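Putative lipoprotein (Clostridium difficile, PDB 4EXR) is of unknown function but, as a putative lipoprotein with two PepSY-type domains, is probably held at the cell membrane. Local coordinates at residues Y34-A37 with I38-F41; D112-P116 with Q117-E121; L55-L59 with N60-Y64; N22-L25 with M26-D29. One frame throughout, in Å; residues are numbered along the deposited sequence. Where two conformers were deposited one is given.

Contact 1: residues Y34-A37 with I38-F41; sequences YTDA and INIF
Thr35 O accepts a hydrogen bond from Asn39 N at 2.9 Å, one of the i to i+4 bonds of helix 34-44. The same step joins Ile38 N to Tyr34 O, Ile40 N to Asp36 O and Phe41 N to Ala37 O. The Ile38 bond is the straightest of these, with 170° at the hydrogen. The side chains of Tyr34 and Ile38 lie alongside each other and point the same way. Ile38 CD1 meets the Tyr34 ring obliquely at CD2 and CE2, 3.6 Å from Tyr34 CE2. Ile38 holds CG1 beside its own backbone N (chi1 -69°), which brings that branch back along the helix toward Tyr34. Thr35 CG2 lies over one face of the same ring, toward its rim. On the outer side, Asn39 folds its amide back, and ND2 comes to 3.2 Å from Thr35 O, but the angle is too poor for a hydrogen bond. Ile40 CG1 lies 3.3 Å from Asp36 O. Ile38 and Phe41 both pack on Ile50 of strand 49-58, and Ala37 packs on Ile79. This is an amphipathic helix laid on an antiparallel sheet, consistent with a PepSY domain.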
loop_
_atom_site.group_PDB
_atom_site.type_symbol
_atom_site.label_atom_id
_atom_site.label_comp_id
_atom_site.label_asym_id
_atom_site.label_seq_id
_atom_site.Cartn_x
_atom_site.Cartn_y
_atom_site.Cartn_z
ATOM N N TYR A 34 -20.217 1.786 -10.624
ATOM C CA TYR A 34 -18.993 2.562 -10.419
ATOM C C TYR A 34 -19.229 3.768 -9.516
ATOM O O TYR A 34 -18.332 4.197 -8.797
ATOM C CB TYR A 34 -18.366 2.971 -11.754
ATOM C CG TYR A 34 -18.949 4.236 -12.338
ATOM C CD1 TYR A 34 -20.148 4.216 -13.040
ATOM C CD2 TYR A 34 -18.301 5.457 -12.172
ATOM C CE1 TYR A 34 -20.683 5.380 -13.572
ATOM C CE2 TYR A 34 -18.825 6.620 -12.688
ATOM C CZ TYR A 34 -20.010 6.581 -13.384
ATOM O OH TYR A 34 -20.517 7.750 -13.893
ATOM N N THR A 35 -20.454 4.288 -9.528
ATOM C CA THR A 35 -20.808 5.434 -8.689
ATOM C C THR A 35 -20.786 5.104 -7.200
ATOM O O THR A 35 -20.472 5.964 -6.376
ATOM C CB THR A 35 -22.187 6.020 -9.074
ATOM O OG1 THR A 35 -23.157 4.968 -9.142
ATOM C CG2 THR A 35 -22.113 6.696 -10.434
ATOM N N ASP A 36 -21.137 3.867 -6.847
ATOM C CA ASP A 36 -21.027 3.412 -5.460
ATOM C C ASP A 36 -19.574 3.324 -4.999
ATOM O O ASP A 36 -19.267 3.648 -3.854
ATOM C CB ASP A 36 -21.707 2.049 -5.262
ATOM C CG ASP A 36 -23.204 2.167 -5.025
ATOM O OD1 ASP A 36 -23.714 3.306 -4.943
ATOM O OD2 ASP A 36 -23.870 1.111 -4.911
ATOM N N ALA A 37 -18.683 2.886 -5.888
ATOM C CA ALA A 37 -17.253 2.848 -5.568
ATOM C C ALA A 37 -16.725 4.273 -5.323
ATOM O O ALA A 37 -15.990 4.525 -4.369
ATOM C CB ALA A 37 -16.479 2.192 -6.703
ATOM N N ILE A 38 -17.098 5.191 -6.203
ATOM C CA ILE A 38 -16.783 6.613 -6.017
ATOM C C ILE A 38 -17.295 7.124 -4.666
ATOM O O ILE A 38 -16.565 7.799 -3.934
ATOM C CB ILE A 38 -17.383 7.463 -7.155
ATOM C CG1 ILE A 38 -16.656 7.172 -8.478
ATOM C CG2 ILE A 38 -17.341 8.985 -6.799
ATOM C CD1 ILE A 38 -17.297 7.842 -9.695
ATOM N N ASN A 39 -18.540 6.787 -4.327
ATOM C CA ASN A 39 -19.130 7.250 -3.066
ATOM C C ASN A 39 -18.468 6.676 -1.816
ATOM O O ASN A 39 -18.328 7.374 -0.816
ATOM C CB ASN A 39 -20.649 6.996 -3.036
ATOM C CG ASN A 39 -21.404 7.863 -4.043
ATOM O OD1 ASN A 39 -20.921 8.916 -4.461
ATOM N ND2 ASN A 39 -22.581 7.410 -4.449
ATOM N N ILE A 40 -18.067 5.410 -1.871
ATOM C CA ILE A 40 -17.330 4.794 -0.769
ATOM C C ILE A 40 -16.019 5.554 -0.545
ATOM O O ILE A 40 -15.663 5.913 0.586
ATOM C CB ILE A 40 -17.042 3.298 -1.052
ATOM C CG1 ILE A 40 -18.332 2.474 -0.952
ATOM C CG2 ILE A 40 -16.018 2.744 -0.073
ATOM C CD1 ILE A 40 -18.209 1.111 -1.583
ATOM N N PHE A 41 -15.315 5.836 -1.634
ATOM C CA PHE A 41 -14.058 6.568 -1.534
ATOM C C PHE A 41 -14.284 7.967 -0.937
ATOM O O PHE A 41 -13.584 8.386 -0.011
ATOM C CB PHE A 41 -13.403 6.687 -2.917
ATOM C CG PHE A 41 -12.091 7.424 -2.898
ATOM C CD1 PHE A 41 -12.052 8.806 -3.024
ATOM C CD2 PHE A 41 -10.901 6.731 -2.741
ATOM C CE1 PHE A 41 -10.846 9.495 -2.984
ATOM C CE2 PHE A 41 -9.690 7.413 -2.706
ATOM C CZ PHE A 41 -9.669 8.799 -2.834
#

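Contact 2: residues D112-P116 with Q117-E121; sequences DIMTP and QQAME
Thr115 and Gln118 set their side chains at a slant to each other, and each reaches for the other's backbone N-H. Thr115 OG1 accepts from Gln118 N at 3.1 Å, in a nearly straight bond (167°). Gln118 OE1 accepts in return from Thr115 N at 3.0 Å, with the donor tilted 23° from the plane of the amide carbonyl. The glutamine can do this because its chain runs extended beyond CG, and it passes beside the hydroxyl, with CG 3.3 Å from Thr115 OG1. Met114, a selenomethionine, flanks the same amide: its CB lies 3.2 Å from Gln118 OE1. The Met114 selenium lies 4.1 Å from Ala119 CB. Next to the box, Pro116 CB lies 4.2 Å from CE of Met120, another selenomethionine. The backbone takes over with Ala119 N on Thr115 O and Met120 N on Pro116 O. Tyr145 OH bonds to Met114 O and ties the approach to strand 142-151. Thr115 is thus the N-cap of helix 116-126. The capping box satisfies an N-H of the first turn with a neutral hydroxyl, and the N-cap's own N-H with a neutral amide.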
loop_
_atom_site.group_PDB
_atom_site.type_symbol
_atom_site.label_atom_id
_atom_site.label_comp_id
_atom_site.label_asym_id
_atom_site.label_seq_id
_atom_site.Cartn_x
_atom_site.Cartn_y
_atom_site.Cartn_z
ATOM N N ASP A 112 -21.918 14.442 -14.775
ATOM C CA ASP A 112 -22.674 14.278 -16.020
ATOM C C ASP A 112 -21.956 13.458 -17.088
ATOM O O ASP A 112 -22.010 13.782 -18.271
ATOM C CB ASP A 112 -23.090 15.639 -16.586
ATOM C CG ASP A 112 -24.026 16.388 -15.657
ATOM O OD1 ASP A 112 -24.837 15.727 -14.973
ATOM O OD2 ASP A 112 -23.947 17.636 -15.606
ATOM N N ILE A 113 -21.283 12.388 -16.684
ATOM C CA ILE A 113 -20.594 11.584 -17.676
ATOM C C ILE A 113 -21.458 10.386 -18.048
ATOM O O ILE A 113 -22.393 10.024 -17.329
ATOM C CB ILE A 113 -19.223 11.100 -17.191
ATOM C CG1 ILE A 113 -19.363 10.213 -15.953
ATOM C CG2 ILE A 113 -18.281 12.298 -16.924
ATOM C CD1 ILE A 113 -18.042 9.588 -15.529
HETATM N N MSE A 114 -21.151 9.780 -19.181
HETATM C CA MSE A 114 -21.859 8.578 -19.586
HETATM C C MSE A 114 -21.395 7.398 -18.731
HETATM O O MSE A 114 -20.413 7.504 -17.996
HETATM C CB MSE A 114 -21.602 8.295 -21.059
HETATM C CG MSE A 114 -20.194 7.820 -21.353
HETATM SE SE MSE A 114 -20.006 7.467 -23.267
HETATM C CE MSE A 114 -20.692 9.181 -23.894
ATOM N N THR A 115 -22.104 6.275 -18.825
ATOM C CA THR A 115 -21.775 5.093 -18.038
ATOM C C THR A 115 -20.632 4.333 -18.689
ATOM O O THR A 115 -20.358 4.515 -19.870
ATOM C CB THR A 115 -22.983 4.140 -17.926
ATOM O OG1 THR A 115 -23.311 3.662 -19.230
ATOM C CG2 THR A 115 -24.183 4.864 -17.330
ATOM N N PRO A 116 -19.946 3.483 -17.913
ATOM C CA PRO A 116 -18.890 2.655 -18.496
ATOM C C PRO A 116 -19.431 1.758 -19.619
ATOM O O PRO A 116 -18.742 1.531 -20.615
ATOM C CB PRO A 116 -18.432 1.801 -17.309
ATOM C CG PRO A 116 -18.722 2.639 -16.107
ATOM C CD PRO A 116 -19.952 3.433 -16.439
ATOM N N GLN A 117 -20.653 1.264 -19.448
ATOM C CA GLN A 117 -21.313 0.452 -20.469
ATOM C C GLN A 117 -21.428 1.222 -21.787
ATOM O O GLN A 117 -21.054 0.723 -22.853
ATOM C CB GLN A 117 -22.699 0.046 -19.967
ATOM C CG GLN A 117 -23.593 -0.568 -21.014
ATOM C CD GLN A 117 -23.570 -2.077 -20.972
ATOM O OE1 GLN A 117 -22.516 -2.689 -20.783
ATOM N NE2 GLN A 117 -24.740 -2.690 -21.135
ATOM N N GLN A 118 -21.921 2.454 -21.712
ATOM C CA GLN A 118 -22.000 3.301 -22.896
ATOM C C GLN A 118 -20.640 3.554 -23.546
ATOM O O GLN A 118 -20.522 3.536 -24.768
ATOM C CB GLN A 118 -22.708 4.622 -22.567
ATOM C CG GLN A 118 -24.212 4.451 -22.334
ATOM C CD GLN A 118 -24.854 5.672 -21.694
ATOM O OE1 GLN A 118 -24.211 6.410 -20.949
ATOM N NE2 GLN A 118 -26.135 5.884 -21.981
ATOM N N ALA A 119 -19.609 3.792 -22.741
ATOM C CA ALA A 119 -18.277 4.009 -23.302
ATOM C C ALA A 119 -17.723 2.754 -23.984
ATOM O O ALA A 119 -17.124 2.841 -25.058
ATOM C CB ALA A 119 -17.306 4.505 -22.223
HETATM N N MSE A 120 -17.910 1.599 -23.348
HETATM C CA MSE A 120 -17.447 0.328 -23.905
HETATM C C MSE A 120 -18.125 -0.001 -25.244
HETATM O O MSE A 120 -17.481 -0.501 -26.174
HETATM C CB MSE A 120 -17.689 -0.815 -22.919
HETATM C CG MSE A 120 -16.816 -0.784 -21.665
HETATM SE SE MSE A 120 -17.077 -2.398 -20.551
HETATM C CE MSE A 120 -18.516 -1.823 -19.373
ATOM N N GLU A 121 -19.421 0.286 -25.346
ATOM C CA GLU A 121 -20.143 0.086 -26.612
ATOM C C GLU A 121 -19.592 0.966 -27.733
ATOM O O GLU A 121 -19.431 0.513 -28.861
ATOM C CB GLU A 121 -21.638 0.337 -26.429
ATOM C CG GLU A 121 -22.344 -0.730 -25.605
ATOM C CD GLU A 121 -23.737 -0.311 -25.178
ATOM O OE1 GLU A 121 -24.150 0.832 -25.491
ATOM O OE2 GLU A 121 -24.414 -1.128 -24.520
#

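Contact 3: residues L55-L59 with N60-Y64; sequences LERDL and NKFVY
Strands 55-58 and 61-64 run antiparallel, and a type II' beta turn from Asp58 to Lys61 joins them. Glu56 with Val63 and Asp58 with Lys61 are hydrogen-bonded pairs, and each makes two backbone bonds. Asp58 N to Lys61 O is the shortest, at 2.8 Å, and almost straight (176°). The return bond from Lys61 N to Asp58 O is less regular, because the donor sits above the carbonyl plane. Leu55 with Tyr64 and Arg57 with Phe62 are the non-hydrogen-bonded pairs, and their side chains share one face of the sheet. There Leu55 CD1 lies over the face of the Tyr64 ring as a CH-pi contact, 4.1 Å from the ring centroid. With CG of Leu55 anti to the backbone N (chi1 176°), chi2 (58°) then turns CD1 toward the neighbouring strand. The same methyl is 4.2 Å from Phe62 CB. Arg57 CB meets the Phe62 ring obliquely, 3.9 Å from CE2. On this face Phe30 makes an edge-to-face stack with Phe62, and Tyr64, hydrogen-bonded through OH to Val32 O, meets helix 34-44. The other face carries Val63, which packs on Leu87, beside Glu56, Asp58 and Lys61, whose amine forms a salt bridge with Asp80. On it Val63 CG2 touches Asp58 CB at 4.1 Å. The whole is a beta hairpin with a two-residue loop, Leu59 and Asn60 at the corners of its type II' turn, inside an antiparallel sheet.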
loop_
_atom_site.group_PDB
_atom_site.type_symbol
_atom_site.label_atom_id
_atom_site.label_comp_id
_atom_site.label_asym_id
_atom_site.label_seq_id
_atom_site.Cartn_x
_atom_site.Cartn_y
_atom_site.Cartn_z
ATOM N N LEU A 55 -11.691 -0.403 -13.497
ATOM C CA LEU A 55 -12.275 -1.691 -13.185
ATOM C C LEU A 55 -11.483 -2.730 -13.959
ATOM O O LEU A 55 -11.294 -2.605 -15.170
ATOM C CB LEU A 55 -13.744 -1.725 -13.607
ATOM C CG LEU A 55 -14.460 -3.078 -13.413
ATOM C CD1 LEU A 55 -14.417 -3.537 -11.954
ATOM C CD2 LEU A 55 -15.886 -2.963 -13.906
ATOM N N GLU A 56 -11.005 -3.749 -13.259
ATOM C CA GLU A 56 -10.280 -4.827 -13.911
ATOM C C GLU A 56 -10.537 -6.138 -13.190
ATOM O O GLU A 56 -11.039 -6.156 -12.067
ATOM C CB GLU A 56 -8.781 -4.536 -13.915
ATOM C CG GLU A 56 -8.161 -4.561 -12.536
ATOM C CD GLU A 56 -6.832 -3.829 -12.480
ATOM O OE1 GLU A 56 -6.290 -3.494 -13.556
ATOM O OE2 GLU A 56 -6.336 -3.582 -11.360
ATOM N N ARG A 57 -10.200 -7.237 -13.858
ATOM C CA ARG A 57 -10.289 -8.565 -13.272
ATOM C C ARG A 57 -9.029 -8.832 -12.457
ATOM O O ARG A 57 -7.922 -8.516 -12.894
ATOM C CB ARG A 57 -10.427 -9.613 -14.382
ATOM C CG ARG A 57 -10.619 -11.056 -13.908
ATOM C CD ARG A 57 -10.921 -11.977 -15.095
ATOM N NE ARG A 57 -11.232 -13.351 -14.697
ATOM C CZ ARG A 57 -10.390 -14.376 -14.813
ATOM N NH1 ARG A 57 -9.175 -14.188 -15.313
ATOM N NH2 ARG A 57 -10.764 -15.590 -14.430
ATOM N N ASP A 58 -9.199 -9.393 -11.265
ATOM C CA ASP A 58 -8.058 -9.819 -10.462
ATOM C C ASP A 58 -8.338 -11.233 -9.976
ATOM O O ASP A 58 -9.074 -11.422 -9.008
ATOM C CB ASP A 58 -7.833 -8.879 -9.276
ATOM C CG ASP A 58 -6.509 -9.139 -8.558
ATOM O OD1 ASP A 58 -6.019 -10.291 -8.568
ATOM O OD2 ASP A 58 -5.955 -8.183 -7.975
ATOM N N LEU A 59 -7.750 -12.213 -10.658
ATOM C CA LEU A 59 -8.046 -13.626 -10.420
ATOM C C LEU A 59 -9.537 -13.902 -10.579
ATOM O O LEU A 59 -10.078 -13.813 -11.683
ATOM C CB LEU A 59 -7.552 -14.078 -9.041
ATOM C CG LEU A 59 -6.090 -13.748 -8.723
ATOM C CD1 LEU A 59 -5.728 -14.197 -7.317
ATOM C CD2 LEU A 59 -5.157 -14.373 -9.752
ATOM N N ASN A 60 -10.202 -14.225 -9.474
ATOM C CA ASN A 60 -11.625 -14.539 -9.517
ATOM C C ASN A 60 -12.527 -13.437 -8.964
ATOM O O ASN A 60 -13.666 -13.699 -8.564
ATOM C CB ASN A 60 -11.901 -15.871 -8.812
ATOM C CG ASN A 60 -11.458 -17.066 -9.635
ATOM O OD1 ASN A 60 -11.472 -17.025 -10.868
ATOM N ND2 ASN A 60 -11.062 -18.139 -8.958
ATOM N N LYS A 61 -12.013 -12.206 -8.958
ATOM C CA LYS A 61 -12.773 -11.041 -8.525
ATOM C C LYS A 61 -12.713 -9.949 -9.593
ATOM O O LYS A 61 -11.749 -9.860 -10.346
ATOM C CB LYS A 61 -12.175 -10.461 -7.241
ATOM C CG LYS A 61 -12.351 -11.278 -5.976
ATOM C CD LYS A 61 -11.479 -10.687 -4.868
ATOM C CE LYS A 61 -11.843 -11.222 -3.484
ATOM N NZ LYS A 61 -12.966 -10.450 -2.872
ATOM N N PHE A 62 -13.742 -9.113 -9.652
ATOM C CA PHE A 62 -13.630 -7.868 -10.394
ATOM C C PHE A 62 -13.500 -6.766 -9.369
ATOM O O PHE A 62 -14.185 -6.762 -8.338
ATOM C CB PHE A 62 -14.811 -7.658 -11.335
ATOM C CG PHE A 62 -14.901 -8.705 -12.406
ATOM C CD1 PHE A 62 -15.570 -9.899 -12.171
ATOM C CD2 PHE A 62 -14.269 -8.523 -13.627
ATOM C CE1 PHE A 62 -15.637 -10.879 -13.148
ATOM C CE2 PHE A 62 -14.336 -9.510 -14.615
ATOM C CZ PHE A 62 -15.013 -10.681 -14.369
ATOM N N VAL A 63 -12.592 -5.842 -9.646
ATOM C CA VAL A 63 -12.144 -4.913 -8.628
ATOM C C VAL A 63 -12.089 -3.495 -9.186
ATOM O O VAL A 63 -11.469 -3.256 -10.220
ATOM C CB VAL A 63 -10.733 -5.329 -8.109
ATOM C CG1 VAL A 63 -10.185 -4.322 -7.103
ATOM C CG2 VAL A 63 -10.779 -6.741 -7.497
ATOM N N TYR A 64 -12.761 -2.574 -8.498
ATOM C CA TYR A 64 -12.604 -1.147 -8.740
ATOM C C TYR A 64 -11.387 -0.663 -7.993
ATOM O O TYR A 64 -11.208 -0.992 -6.818
ATOM C CB TYR A 64 -13.801 -0.365 -8.191
ATOM C CG TYR A 64 -15.096 -0.540 -8.948
ATOM C CD1 TYR A 64 -15.272 0.020 -10.218
ATOM C CD2 TYR A 64 -16.165 -1.224 -8.374
ATOM C CE1 TYR A 64 -16.476 -0.137 -10.905
ATOM C CE2 TYR A 64 -17.366 -1.379 -9.046
ATOM C CZ TYR A 64 -17.520 -0.840 -10.302
ATOM O OH TYR A 64 -18.726 -1.007 -10.950
#

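Contact 4: residues N22-L25 with M26-D29; sequences NENL and MEQD
The Glu27 carboxylate lies near the side-chain amides of both Asn22 and Asn24, its plane turned 37° from the first and 38° from the second. Glu27 OE1 comes 2.9 Å from Asn22 ND2. Asn24 ND2 stands by the carboxylate at a greater distance, 3.6 Å from Glu27 CD. The Glu27 chain is extended beyond CG, and this carries the carboxylate across both asparagine side chains. The other end of the Asn24 amide is engaged by the backbone. Its OD1 accepts from Met26 N at 3.1 Å, with the donor well above the plane of the amide carbonyl. With CG anti to the backbone N (chi1 -161°), the Asn24 amide is placed where OD1 can reach the N-H two residues ahead. OD1 also touches Met26 CB. In the backbone, Glu27 N bonds to Asn24 O at 3.1 Å, and Gln28 N makes a weak bond to Leu25 O. Gln28 CG packs 3.4 Å from Asn24 O. One water donates to both Leu25 O, at 2.9 Å, and Gln28 O, and so bridges the turn. Beyond these residues, Leu25 pairs its backbone with Val131, and a salt bridge joins Glu23 to Lys132, which ties the segment to strand 130-139. The bond from Met26 N to Asn24 OD1 closes an Asx turn, which opens a short 3-10 turn in the N-terminal loop.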
loop_
_atom_site.group_PDB
_atom_site.type_symbol
_atom_site.label_atom_id
_atom_site.label_comp_id
_atom_site.label_asym_id
_atom_site.label_seq_id
_atom_site.Cartn_x
_atom_site.Cartn_y
_atom_site.Cartn_z
ATOM N N ASN A 22 -15.219 -15.796 -16.837
ATOM C CA ASN A 22 -14.973 -15.141 -18.116
ATOM C C ASN A 22 -14.358 -13.752 -17.942
ATOM O O ASN A 22 -14.554 -13.100 -16.919
ATOM C CB ASN A 22 -16.260 -15.050 -18.937
ATOM C CG ASN A 22 -16.011 -14.569 -20.353
ATOM O OD1 ASN A 22 -15.059 -15.000 -21.009
ATOM N ND2 ASN A 22 -16.853 -13.660 -20.827
ATOM N N GLU A 23 -13.627 -13.307 -18.959
ATOM C CA GLU A 23 -12.836 -12.088 -18.869
ATOM C C GLU A 23 -13.451 -10.907 -19.627
ATOM O O GLU A 23 -12.922 -9.800 -19.589
ATOM C CB GLU A 23 -11.425 -12.364 -19.386
ATOM C CG GLU A 23 -11.033 -13.834 -19.290
ATOM C CD GLU A 23 -9.613 -14.103 -19.745
ATOM O OE1 GLU A 23 -8.871 -13.131 -20.006
ATOM O OE2 GLU A 23 -9.238 -15.289 -19.839
ATOM N N ASN A 24 -14.566 -11.139 -20.312
ATOM C CA ASN A 24 -15.232 -10.065 -21.041
ATOM C C ASN A 24 -16.048 -9.198 -20.090
ATOM O O ASN A 24 -17.056 -9.647 -19.550
ATOM C CB ASN A 24 -16.132 -10.640 -22.141
ATOM C CG ASN A 24 -16.480 -9.620 -23.216
ATOM O OD1 ASN A 24 -16.329 -8.412 -23.028
ATOM N ND2 ASN A 24 -16.941 -10.108 -24.354
ATOM N N LEU A 25 -15.609 -7.958 -19.877
ATOM C CA LEU A 25 -16.335 -7.045 -19.002
ATOM C C LEU A 25 -17.724 -6.745 -19.546
ATOM O O LEU A 25 -18.637 -6.418 -18.789
ATOM C CB LEU A 25 -15.571 -5.729 -18.806
ATOM C CG LEU A 25 -14.282 -5.722 -17.990
ATOM C CD1 LEU A 25 -13.888 -4.281 -17.662
ATOM C CD2 LEU A 25 -14.441 -6.548 -16.726
HETATM N N MSE A 26 -17.876 -6.852 -20.861
HETATM C CA MSE A 26 -19.156 -6.591 -21.509
HETATM C C MSE A 26 -20.199 -7.670 -21.219
HETATM O O MSE A 26 -21.402 -7.432 -21.350
HETATM C CB MSE A 26 -18.966 -6.435 -23.018
HETATM C CG MSE A 26 -18.537 -5.041 -23.422
HETATM SE SE MSE A 26 -20.025 -3.788 -23.221
HETATM C CE MSE A 26 -20.871 -4.081 -24.962
ATOM N N GLU A 27 -19.739 -8.854 -20.824
ATOM C CA GLU A 27 -20.655 -9.952 -20.540
ATOM C C GLU A 27 -20.802 -10.175 -19.037
ATOM O O GLU A 27 -21.269 -11.228 -18.601
ATOM C CB GLU A 27 -20.197 -11.232 -21.252
ATOM C CG GLU A 27 -20.246 -11.118 -22.774
ATOM C CD GLU A 27 -19.612 -12.302 -23.488
ATOM O OE1 GLU A 27 -18.882 -13.076 -22.835
ATOM O OE2 GLU A 27 -19.845 -12.453 -24.708
ATOM N N GLN A 28 -20.390 -9.185 -18.249
ATOM C CA GLN A 28 -20.518 -9.272 -16.797
ATOM C C GLN A 28 -21.601 -8.328 -16.299
ATOM O O GLN A 28 -21.876 -7.301 -16.921
ATOM C CB GLN A 28 -19.187 -8.924 -16.109
ATOM C CG GLN A 28 -18.071 -9.923 -16.356
ATOM C CD GLN A 28 -18.310 -11.259 -15.683
ATOM O OE1 GLN A 28 -18.879 -11.330 -14.588
ATOM N NE2 GLN A 28 -17.873 -12.330 -16.333
ATOM N N ASP A 29 -22.221 -8.678 -15.176
ATOM C CA ASP A 29 -23.012 -7.702 -14.437
ATOM C C ASP A 29 -22.313 -7.393 -13.126
ATOM O O ASP A 29 -21.941 -8.305 -12.392
ATOM C CB ASP A 29 -24.426 -8.208 -14.147
ATOM C CG ASP A 29 -25.173 -7.299 -13.173
ATOM O OD1 ASP A 29 -25.765 -6.295 -13.633
ATOM O OD2 ASP A 29 -25.144 -7.569 -11.947
HETATM O O HOH W 1 -20.953 -4.756 -18.382
#

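In the fold
Contact 4, near the N-terminus, touches contacts 2 and 3, but its nearest atoms stay about 10 Å from those of contact 1. Met26 CE packs on Glu121 CG at 3.7 Å, and Leu25 CD2 on Phe62 CE2 at 3.6 Å. Contact 1 meets contact 2 through Tyr34, whose CD1 is 3.5 Å from Pro116 CD, so the helices of the two PepSY-type domains approach each other there. It meets contact 3 where Ala37 CB sits 3.8 Å from Tyr64 CG. The nearest atoms of contacts 2 and 3 are about 6 Å apart. The sodium ion is bound at Val51, Asp52 and Asp137, about 12 Å from the Phe41 side chain and 14 Å from that of Glu56.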